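Local coordinates for protein putative ATP binding component of ABC-transporter (Escherichia coli, PDB 2R5O) that forms the carbohydrate-binding C-terminal domain of Wzt, the probable ATP-hydrolysing component of an ABC transporter that exports O-antigen polysaccharide, at residues E39-G44 with R159-I164; G46-I51 with T155-R160; P89-K94 with Y139-G144. All blocks are in the same frame, centred on the assembly; numbering follows the deposited sequence.

Contact 1 (E39-G44 with R159-I164); sequences EEYRWG and RRYDSI. With NA (sodium ion), chain F.
Tyr41 and Tyr161 face each other as an antiparallel hydrogen-bonded pair where the short strand 41-43 runs along strand 159-161, their axes 4.8 Å apart at 165°. Tyr41 N gives Tyr161 O a bond of 2.9 Å, whereas the return bond from Tyr161 N to Tyr41 O is longer and approaches from above the carbonyl plane. Two residues on, Trp43 and Arg159 form a second hydrogen-bonded pair; between them Arg42 and Arg160 form a non-hydrogen-bonded pair.

On the face carrying those two arginines, Glu40 meets Arg160 side-on. Arg160 NE reaches Glu40 OE2 at 2.7 Å and Arg160 NH2 reaches Glu40 OE1 at 3.1 Å, both nearly straight and on syn lone pairs. In the conformer described, these two bonds hold carboxylate and guanidinium nearly coplanar, 7° apart. Glu40 gets there with CG anti to the backbone N (chi1 154°) and an extended chain. The guanidinium of Arg42 lies flat on that of Arg160, centres 3.5 Å apart; Asp28, salt-bridged to both, and Asp158, paired with Arg42, probably offset the two charges.

This pairing adds an edge strand to one sheet of the immunoglobulin-like sandwich, beside strand 153-169, which turns a corner at Asp162. A classic beta bulge follows, Ser163 and Ile164 both facing Leu141.

The other face carries Tyr41, Trp43, Tyr161 and Arg159. Arg159 CB sits over the five-membered ring of Trp43, a CH-pi contact 3.5 Å from CB to the ring centroid, and Arg159 CG continues over the six-membered ring; the aliphatic part of arginine suits such a flat surface. Tyr41 CB touches Tyr161 CD2 at 4.1 Å. Tyr41 OH coordinates a sodium ion at 2.5 Å. The hydroxyl of Tyr161 is hydrogen-bonded to Lys94.

Contact 2 (G46-I51 with T155-R160); sequences GGAKII and TPLDRR
Asp158 reaches across to the backbone of Ile50, its OD2 accepting the amide N of Ile50 at 2.7 Å in a fairly straight bond. The oxygen uses its anti lone pair. What places the carboxylate there is chi1 of -172°: CG stands opposite the backbone N, and the short side chain extends straight toward strand 48-51. Aspartate suits the place because it can receive a main-chain N-H where the two strands, running almost the same way at 20°, form no ladder of their own. Asp158 OD2 also takes a salt bridge from Arg42, so two donors hold this buried oxygen.

Arg160 serves the carbonyl of Ile50. Its chain bends at chi3 (69°), which brings NH1 to Ile50 O at 2.9 Å, nearly in line with the carbonyl and within the guanidinium plane, while Glu40 holds NE. Ile50 thus has both backbone polar groups satisfied by side chains. Its CB lies against Arg160 CD at 3.9 Å, and its CD1 reaches the backbone Asp158 O at 3.5 Å.

Further back, Leu157 sends CD1 to Ala48 CB at 3.9 Å and CD2 to Gly46 O at 3.3 Å. Gly46 N donates to Leu157 O; the positive phi of Gly46 and Gly47 suits glycine in this approach to the strand.

Leu157 and Asp158 both face Ile145 in a classic beta bulge of strand 153-169. Ala48 and Ile50 pack on strand 71-80, their neighbour in the four-stranded sheet, and Ile50 also meets Phe143 and Ile145 of strand 137-147, in the other sheet.

Contact 3 (P89-K94 with Y139-G144); sequences PGILIK and YLLSFG
Ile91 and Phe143 lie side by side on one face of an antiparallel pair of strands whose axes are 4.7 Å apart. Six backbone hydrogen bonds join Gly90 to Gly144, Leu92 to Ser142 and Lys94 to Leu140, the straightest being Leu140 N to Lys94 O at 2.8 Å. Leu141, opposite Ile93, can be followed outward. Its CB leaves on the face shared with Ile91, Ile93 and Phe143; CG lies anti to the backbone N (chi1 174°), which swings the isopropyl end back toward the partner strand. From there CD1 meets Leu92 O at 3.5 Å, Ile93 CG1 at 4.0 Å and, more loosely, Ile91 CB at 4.4 Å. Next to it, Ile91 CG2 touches Phe143 CD1 at 3.6 Å.

These branched and aromatic residues suit a buried face, and Leu141 and Phe143 pack against Phe74 of strand 71-80 in the facing sheet. On the other face Leu92 CB meets Ser142 CB at 3.8 Å; small Ser142 leaves its OG to receive Asp162 N. An apolar face turned to the facing sheet, with a more mixed face behind it, is typical of a beta-sandwich, here the immunoglobulin-like fold.

All three contacts lie in the one Wzt C-terminal domain. Contacts 1 and 2 have centres about 10 Å apart; contact 3 is centred about 9 Å from contact 1 and 14 Å from contact 2. Along the chain, 39-44 and 46-51 come first, then both halves of contact 3, then 155-160 and 159-164, which overlap at Arg159 and Arg160. Contact 1 joins strand 41-43 to 153-169 and contact 3 joins 84-95 to 137-147; they meet where 137-147 and 153-169 are neighbours in the same sheet. Contact 2 ties strand 48-57 of the facing sheet to this one, largely through the side chains of Asp158 and Arg160.

Contact 1 (E39-G44 with R159-I164)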
loop_
_atom_site.group_PDB
_atom_site.type_symbol
_atom_site.label_atom_id
_atom_site.label_comp_id
_atom_site.label_asym_id
_atom_site.label_seq_id
_atom_site.Cartn_x
_atom_site.Cartn_y
_atom_site.Cartn_z
ATOM N N GLU A 39 -20.000 -11.367 12.201
ATOM C CA GLU A 39 -20.441 -10.038 11.784
ATOM C C GLU A 39 -20.480 -9.851 10.270
ATOM O O GLU A 39 -20.816 -8.758 9.793
ATOM C CB GLU A 39 -19.526 -8.969 12.396
ATOM C CG GLU A 39 -19.465 -8.983 13.908
ATOM C CD GLU A 39 -18.476 -9.975 14.516
ATOM O OE1 GLU A 39 -17.768 -10.734 13.832
ATOM O OE2 GLU A 39 -18.398 -9.993 15.773
ATOM N N GLU A 40 -20.136 -10.877 9.506
ATOM C CA GLU A 40 -20.254 -10.810 8.053
ATOM C C GLU A 40 -21.583 -10.266 7.587
ATOM O O GLU A 40 -22.622 -10.510 8.219
ATOM C CB GLU A 40 -20.142 -12.249 7.548
ATOM C CG GLU A 40 -20.803 -12.550 6.246
ATOM C CD GLU A 40 -20.630 -13.967 5.758
ATOM O OE1 GLU A 40 -20.867 -14.945 6.507
ATOM O OE2 GLU A 40 -20.353 -14.132 4.565
ATOM N N TYR A 41 -21.567 -9.576 6.466
ATOM C CA TYR A 41 -22.802 -9.228 5.765
ATOM C C TYR A 41 -22.826 -9.961 4.432
ATOM O O TYR A 41 -22.203 -9.519 3.463
ATOM C CB TYR A 41 -22.915 -7.709 5.605
ATOM C CG TYR A 41 -24.126 -7.250 4.806
ATOM C CD1 TYR A 41 -25.284 -8.020 4.638
ATOM C CD2 TYR A 41 -24.122 -6.010 4.216
ATOM C CE1 TYR A 41 -26.379 -7.555 3.910
ATOM C CE2 TYR A 41 -25.192 -5.552 3.460
ATOM C CZ TYR A 41 -26.307 -6.340 3.314
ATOM O OH TYR A 41 -27.369 -5.875 2.570
ATOM N N ARG A 42 -23.504 -11.098 4.389
ATOM C CA ARG A 42 -23.611 -11.916 3.214
ATOM C C ARG A 42 -24.808 -11.485 2.393
ATOM O O ARG A 42 -25.890 -11.291 2.944
ATOM C CB ARG A 42 -23.714 -13.378 3.625
ATOM C CG ARG A 42 -23.632 -14.346 2.466
ATOM C CD ARG A 42 -23.744 -15.775 2.924
ATOM N NE ARG A 42 -23.414 -16.719 1.867
ATOM C CZ ARG A 42 -23.345 -18.035 2.074
ATOM N NH1 ARG A 42 -23.635 -18.509 3.274
ATOM N NH2 ARG A 42 -22.941 -18.848 1.109
ATOM N N TRP A 43 -24.618 -11.318 1.094
ATOM C CA TRP A 43 -25.674 -10.873 0.204
ATOM C C TRP A 43 -25.430 -11.456 -1.174
ATOM O O TRP A 43 -24.355 -12.001 -1.479
ATOM C CB TRP A 43 -25.788 -9.330 0.186
ATOM C CG TRP A 43 -24.590 -8.647 -0.384
ATOM C CD1 TRP A 43 -23.385 -8.412 0.203
ATOM C CD2 TRP A 43 -24.509 -8.101 -1.714
ATOM N NE1 TRP A 43 -22.546 -7.758 -0.682
ATOM C CE2 TRP A 43 -23.218 -7.557 -1.865
ATOM C CE3 TRP A 43 -25.415 -7.995 -2.773
ATOM C CZ2 TRP A 43 -22.797 -6.944 -3.058
ATOM C CZ3 TRP A 43 -24.981 -7.403 -3.968
ATOM C CH2 TRP A 43 -23.697 -6.869 -4.077
ATOM N N GLY A 44 -26.400 -11.298 -2.059
ATOM C CA GLY A 44 -26.264 -11.789 -3.430
ATOM C C GLY A 44 -27.572 -12.274 -3.989
ATOM O O GLY A 44 -28.528 -12.503 -3.260
ATOM N N ARG A 159 -21.811 -12.893 -2.007
ATOM C CA ARG A 159 -20.859 -11.852 -1.641
ATOM C C ARG A 159 -20.730 -11.900 -0.139
ATOM O O ARG A 159 -21.691 -11.591 0.577
ATOM C CB ARG A 159 -21.366 -10.492 -2.106
ATOM C CG ARG A 159 -21.713 -10.458 -3.603
ATOM C CD ARG A 159 -20.500 -10.752 -4.528
ATOM N NE ARG A 159 -19.518 -9.733 -4.275
ATOM C CZ ARG A 159 -19.373 -8.615 -4.959
ATOM N NH1 ARG A 159 -19.919 -8.466 -6.172
ATOM N NH2 ARG A 159 -18.591 -7.686 -4.453
ATOM N N ARG A 160 -19.586 -12.334 0.356
ATOM C CA ARG A 160 -19.366 -12.561 1.794
ATOM C C ARG A 160 -18.553 -11.395 2.340
ATOM O O ARG A 160 -17.323 -11.473 2.497
ATOM C CB ARG A 160 -18.783 -13.943 2.013
ATOM C CG ARG A 160 -19.728 -14.985 1.419
ATOM C CD ARG A 160 -19.592 -16.410 1.912
ATOM N NE ARG A 160 -20.017 -16.523 3.305
ATOM C CZ ARG A 160 -20.327 -17.676 3.876
ATOM N NH1 ARG A 160 -20.277 -18.794 3.192
ATOM N NH2 ARG A 160 -20.674 -17.702 5.151
ATOM N N TYR A 161 -19.260 -10.285 2.542
ATOM C CA TYR A 161 -18.631 -8.999 2.767
ATOM C C TYR A 161 -18.200 -8.889 4.238
ATOM O O TYR A 161 -18.944 -9.219 5.166
ATOM C CB TYR A 161 -19.637 -7.912 2.409
ATOM C CG TYR A 161 -19.214 -6.501 2.663
ATOM C CD1 TYR A 161 -18.239 -5.882 1.906
ATOM C CD2 TYR A 161 -19.866 -5.745 3.627
ATOM C CE1 TYR A 161 -17.899 -4.531 2.154
ATOM C CE2 TYR A 161 -19.535 -4.450 3.871
ATOM C CZ TYR A 161 -18.566 -3.853 3.152
ATOM O OH TYR A 161 -18.287 -2.527 3.425
ATOM N N ASP A 162 -16.962 -8.426 4.434
ATOM C CA ASP A 162 -16.347 -8.239 5.742
ATOM C C ASP A 162 -16.516 -9.498 6.581
ATOM O O ASP A 162 -16.898 -9.464 7.754
ATOM C CB ASP A 162 -16.924 -7.029 6.478
ATOM C CG ASP A 162 -16.473 -5.689 5.911
ATOM O OD1 ASP A 162 -15.527 -5.626 5.143
ATOM O OD2 ASP A 162 -17.123 -4.679 6.309
ATOM N N SER A 163 -16.201 -10.633 5.960
ATOM C CA SER A 163 -16.479 -11.932 6.552
ATOM C C SER A 163 -15.308 -12.604 7.234
ATOM O O SER A 163 -15.531 -13.622 7.906
ATOM C CB SER A 163 -17.056 -12.855 5.493
ATOM O OG SER A 163 -16.143 -13.019 4.402
ATOM N N ILE A 164 -14.106 -12.058 7.091
ATOM C CA ILE A 164 -12.919 -12.657 7.678
ATOM C C ILE A 164 -12.070 -11.547 8.297
ATOM O O ILE A 164 -11.902 -10.478 7.678
ATOM C CB ILE A 164 -12.111 -13.443 6.605
ATOM C CG1 ILE A 164 -12.937 -14.612 6.023
ATOM C CG2 ILE A 164 -10.770 -13.933 7.170
ATOM C CD1 ILE A 164 -12.440 -15.092 4.669
HETATM NA NA NA F . -28.957 -7.693 1.771
#

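Contact 2 (G46-I51 with T155-R160)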
loop_
_atom_site.group_PDB
_atom_site.type_symbol
_atom_site.label_atom_id
_atom_site.label_comp_id
_atom_site.label_asym_id
_atom_site.label_seq_id
_atom_site.Cartn_x
_atom_site.Cartn_y
_atom_site.Cartn_z
ATOM N N GLY A 46 -27.916 -15.199 -5.543
ATOM C CA GLY A 46 -27.962 -16.656 -5.590
ATOM C C GLY A 46 -27.486 -17.190 -6.916
ATOM O O GLY A 46 -27.129 -16.416 -7.799
ATOM N N GLY A 47 -27.456 -18.507 -7.034
ATOM C CA GLY A 47 -26.991 -19.189 -8.227
ATOM C C GLY A 47 -25.609 -19.804 -8.074
ATOM O O GLY A 47 -25.185 -20.609 -8.892
ATOM N N ALA A 48 -24.901 -19.385 -7.029
ATOM C CA ALA A 48 -23.638 -19.988 -6.622
ATOM C C ALA A 48 -23.465 -19.663 -5.159
ATOM O O ALA A 48 -24.054 -18.700 -4.665
ATOM C CB ALA A 48 -22.477 -19.399 -7.411
ATOM N N LYS A 49 -22.633 -20.437 -4.486
ATOM C CA LYS A 49 -22.356 -20.243 -3.060
ATOM C C LYS A 49 -20.869 -20.391 -2.813
ATOM O O LYS A 49 -20.279 -21.398 -3.213
ATOM C CB LYS A 49 -23.092 -21.267 -2.180
ATOM C CG LYS A 49 -24.577 -21.018 -2.107
ATOM C CD LYS A 49 -25.252 -22.108 -1.336
ATOM C CE LYS A 49 -25.147 -21.923 0.130
ATOM N NZ LYS A 49 -26.152 -22.848 0.816
ATOM N N ILE A 50 -20.293 -19.425 -2.093
ATOM C CA ILE A 50 -18.932 -19.556 -1.612
ATOM C C ILE A 50 -19.035 -20.395 -0.338
ATOM O O ILE A 50 -19.573 -19.933 0.670
ATOM C CB ILE A 50 -18.267 -18.227 -1.317
ATOM C CG1 ILE A 50 -18.364 -17.314 -2.537
ATOM C CG2 ILE A 50 -16.847 -18.466 -0.902
ATOM C CD1 ILE A 50 -17.872 -15.921 -2.275
ATOM N N ILE A 51 -18.578 -21.643 -0.397
ATOM C CA ILE A 51 -18.825 -22.619 0.674
ATOM C C ILE A 51 -17.617 -22.873 1.588
ATOM O O ILE A 51 -17.762 -23.520 2.610
ATOM C CB ILE A 51 -19.350 -23.951 0.086
ATOM C CG1 ILE A 51 -18.479 -24.451 -1.071
ATOM C CG2 ILE A 51 -20.796 -23.770 -0.366
ATOM C CD1 ILE A 51 -18.821 -25.885 -1.469
ATOM N N THR A 155 -23.791 -9.832 -12.344
ATOM C CA THR A 155 -24.734 -10.189 -11.326
ATOM C C THR A 155 -23.968 -10.729 -10.125
ATOM O O THR A 155 -23.206 -11.678 -10.260
ATOM C CB THR A 155 -25.659 -11.284 -11.832
ATOM O OG1 THR A 155 -26.344 -10.845 -13.012
ATOM C CG2 THR A 155 -26.675 -11.620 -10.803
ATOM N N PRO A 156 -24.192 -10.142 -8.938
ATOM C CA PRO A 156 -23.546 -10.675 -7.730
ATOM C C PRO A 156 -24.265 -11.951 -7.317
ATOM O O PRO A 156 -25.485 -11.945 -7.127
ATOM C CB PRO A 156 -23.774 -9.555 -6.713
ATOM C CG PRO A 156 -25.110 -8.935 -7.142
ATOM C CD PRO A 156 -25.106 -9.019 -8.636
ATOM N N LEU A 157 -23.543 -13.040 -7.166
ATOM C CA LEU A 157 -24.149 -14.338 -6.864
ATOM C C LEU A 157 -24.105 -14.613 -5.376
ATOM O O LEU A 157 -25.132 -14.898 -4.780
ATOM C CB LEU A 157 -23.496 -15.469 -7.655
ATOM C CG LEU A 157 -23.413 -15.234 -9.168
ATOM C CD1 LEU A 157 -22.655 -16.347 -9.837
ATOM C CD2 LEU A 157 -24.798 -15.088 -9.794
ATOM N N ASP A 158 -22.922 -14.538 -4.788
ATOM C CA ASP A 158 -22.739 -14.696 -3.337
ATOM C C ASP A 158 -21.593 -13.799 -2.942
ATOM O O ASP A 158 -20.509 -13.921 -3.516
ATOM C CB ASP A 158 -22.445 -16.166 -2.963
ATOM C CG ASP A 158 -22.445 -16.419 -1.467
ATOM O OD1 ASP A 158 -23.035 -15.615 -0.698
ATOM O OD2 ASP A 158 -21.835 -17.432 -1.047
ATOM N N ARG A 159 -21.811 -12.893 -2.007
ATOM C CA ARG A 159 -20.859 -11.852 -1.641
ATOM C C ARG A 159 -20.730 -11.900 -0.139
ATOM O O ARG A 159 -21.691 -11.591 0.577
ATOM C CB ARG A 159 -21.366 -10.492 -2.106
ATOM C CG ARG A 159 -21.713 -10.458 -3.603
ATOM C CD ARG A 159 -20.500 -10.752 -4.528
ATOM N NE ARG A 159 -19.518 -9.733 -4.275
ATOM C CZ ARG A 159 -19.373 -8.615 -4.959
ATOM N NH1 ARG A 159 -19.919 -8.466 -6.172
ATOM N NH2 ARG A 159 -18.591 -7.686 -4.453
ATOM N N ARG A 160 -19.586 -12.334 0.356
ATOM C CA ARG A 160 -19.366 -12.561 1.794
ATOM C C ARG A 160 -18.553 -11.395 2.340
ATOM O O ARG A 160 -17.323 -11.473 2.497
ATOM C CB ARG A 160 -18.783 -13.943 2.013
ATOM C CG ARG A 160 -19.728 -14.985 1.419
ATOM C CD ARG A 160 -19.592 -16.410 1.912
ATOM N NE ARG A 160 -20.017 -16.523 3.305
ATOM C CZ ARG A 160 -20.327 -17.676 3.876
ATOM N NH1 ARG A 160 -20.277 -18.794 3.192
ATOM N NH2 ARG A 160 -20.674 -17.702 5.151
#

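Contact 3 (P89-K94 with Y139-G144)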
loop_
_atom_site.group_PDB
_atom_site.type_symbol
_atom_site.label_atom_id
_atom_site.label_comp_id
_atom_site.label_asym_id
_atom_site.label_seq_id
_atom_site.Cartn_x
_atom_site.Cartn_y
_atom_site.Cartn_z
ATOM N N PRO A 89 -14.675 -14.195 -9.571
ATOM C CA PRO A 89 -14.408 -14.098 -8.143
ATOM C C PRO A 89 -13.696 -12.803 -7.815
ATOM O O PRO A 89 -12.975 -12.272 -8.653
ATOM C CB PRO A 89 -13.505 -15.288 -7.860
ATOM C CG PRO A 89 -12.869 -15.573 -9.159
ATOM C CD PRO A 89 -13.845 -15.216 -10.230
ATOM N N GLY A 90 -13.834 -12.325 -6.588
ATOM C CA GLY A 90 -13.164 -11.116 -6.177
ATOM C C GLY A 90 -12.899 -11.062 -4.700
ATOM O O GLY A 90 -13.482 -11.814 -3.916
ATOM N N ILE A 91 -12.070 -10.099 -4.328
ATOM C CA ILE A 91 -11.729 -9.839 -2.940
ATOM C C ILE A 91 -11.767 -8.331 -2.653
ATOM O O ILE A 91 -11.517 -7.501 -3.552
ATOM C CB ILE A 91 -10.325 -10.362 -2.601
ATOM C CG1 ILE A 91 -9.247 -9.834 -3.558
ATOM C CG2 ILE A 91 -10.332 -11.873 -2.515
ATOM C CD1 ILE A 91 -7.852 -10.127 -3.008
ATOM N N LEU A 92 -12.019 -7.996 -1.384
ATOM C CA LEU A 92 -11.934 -6.641 -0.844
ATOM C C LEU A 92 -11.187 -6.732 0.487
ATOM O O LEU A 92 -11.398 -7.652 1.242
ATOM C CB LEU A 92 -13.310 -6.023 -0.588
ATOM C CG LEU A 92 -14.339 -6.063 -1.716
ATOM C CD1 LEU A 92 -15.715 -5.631 -1.148
ATOM C CD2 LEU A 92 -13.945 -5.166 -2.861
ATOM N N ILE A 93 -10.342 -5.732 0.763
ATOM C CA ILE A 93 -9.635 -5.602 2.026
ATOM C C ILE A 93 -9.861 -4.178 2.519
ATOM O O ILE A 93 -9.625 -3.215 1.783
ATOM C CB ILE A 93 -8.137 -5.915 1.883
ATOM C CG1 ILE A 93 -7.917 -7.336 1.325
ATOM C CG2 ILE A 93 -7.431 -5.734 3.224
ATOM C CD1 ILE A 93 -6.462 -7.669 1.026
ATOM N N LYS A 94 -10.273 -4.072 3.777
ATOM C CA LYS A 94 -10.632 -2.796 4.385
ATOM C C LYS A 94 -10.052 -2.724 5.790
ATOM O O LYS A 94 -9.756 -3.744 6.415
ATOM C CB LYS A 94 -12.156 -2.630 4.436
ATOM C CG LYS A 94 -12.823 -2.778 3.067
ATOM C CD LYS A 94 -14.357 -2.595 3.041
ATOM C CE LYS A 94 -14.756 -1.157 3.174
ATOM N NZ LYS A 94 -16.223 -1.033 2.917
ATOM N N TYR A 139 -7.581 -6.165 9.835
ATOM C CA TYR A 139 -8.201 -5.787 8.580
ATOM C C TYR A 139 -9.357 -6.751 8.309
ATOM O O TYR A 139 -9.422 -7.867 8.835
ATOM C CB TYR A 139 -7.151 -5.828 7.461
ATOM C CG TYR A 139 -5.970 -4.922 7.759
ATOM C CD1 TYR A 139 -6.005 -3.571 7.465
ATOM C CD2 TYR A 139 -4.848 -5.411 8.412
ATOM C CE1 TYR A 139 -4.967 -2.740 7.752
ATOM C CE2 TYR A 139 -3.776 -4.593 8.707
ATOM C CZ TYR A 139 -3.845 -3.237 8.379
ATOM O OH TYR A 139 -2.811 -2.383 8.659
ATOM N N LEU A 140 -10.254 -6.312 7.440
ATOM C CA LEU A 140 -11.437 -7.050 7.072
ATOM C C LEU A 140 -11.367 -7.493 5.637
ATOM O O LEU A 140 -11.166 -6.661 4.725
ATOM C CB LEU A 140 -12.687 -6.200 7.257
ATOM C CG LEU A 140 -12.911 -5.617 8.655
ATOM C CD1 LEU A 140 -14.108 -4.710 8.702
ATOM C CD2 LEU A 140 -13.033 -6.730 9.695
ATOM N N LEU A 141 -11.526 -8.794 5.421
ATOM C CA LEU A 141 -11.480 -9.408 4.094
ATOM C C LEU A 141 -12.876 -9.833 3.675
ATOM O O LEU A 141 -13.651 -10.367 4.472
ATOM C CB LEU A 141 -10.554 -10.634 4.126
ATOM C CG LEU A 141 -10.466 -11.511 2.877
ATOM C CD1 LEU A 141 -9.860 -10.783 1.708
ATOM C CD2 LEU A 141 -9.679 -12.782 3.209
ATOM N N SER A 142 -13.168 -9.619 2.396
ATOM C CA SER A 142 -14.376 -10.112 1.717
ATOM C C SER A 142 -13.998 -11.012 0.548
ATOM O O SER A 142 -13.046 -10.721 -0.163
ATOM C CB SER A 142 -15.148 -8.924 1.106
ATOM O OG SER A 142 -15.456 -7.936 2.073
ATOM N N PHE A 143 -14.778 -12.082 0.349
ATOM C CA PHE A 143 -14.711 -12.898 -0.842
ATOM C C PHE A 143 -16.064 -12.795 -1.539
ATOM O O PHE A 143 -17.102 -12.885 -0.857
ATOM C CB PHE A 143 -14.474 -14.366 -0.530
ATOM C CG PHE A 143 -13.059 -14.759 -0.178
ATOM C CD1 PHE A 143 -12.057 -14.672 -1.095
ATOM C CD2 PHE A 143 -12.770 -15.305 1.056
ATOM C CE1 PHE A 143 -10.809 -15.150 -0.825
ATOM C CE2 PHE A 143 -11.499 -15.751 1.362
ATOM C CZ PHE A 143 -10.513 -15.672 0.408
ATOM N N GLY A 144 -16.083 -12.657 -2.856
ATOM C CA GLY A 144 -17.315 -12.608 -3.621
ATOM C C GLY A 144 -17.219 -13.395 -4.902
ATOM O O GLY A 144 -16.126 -13.608 -5.427
#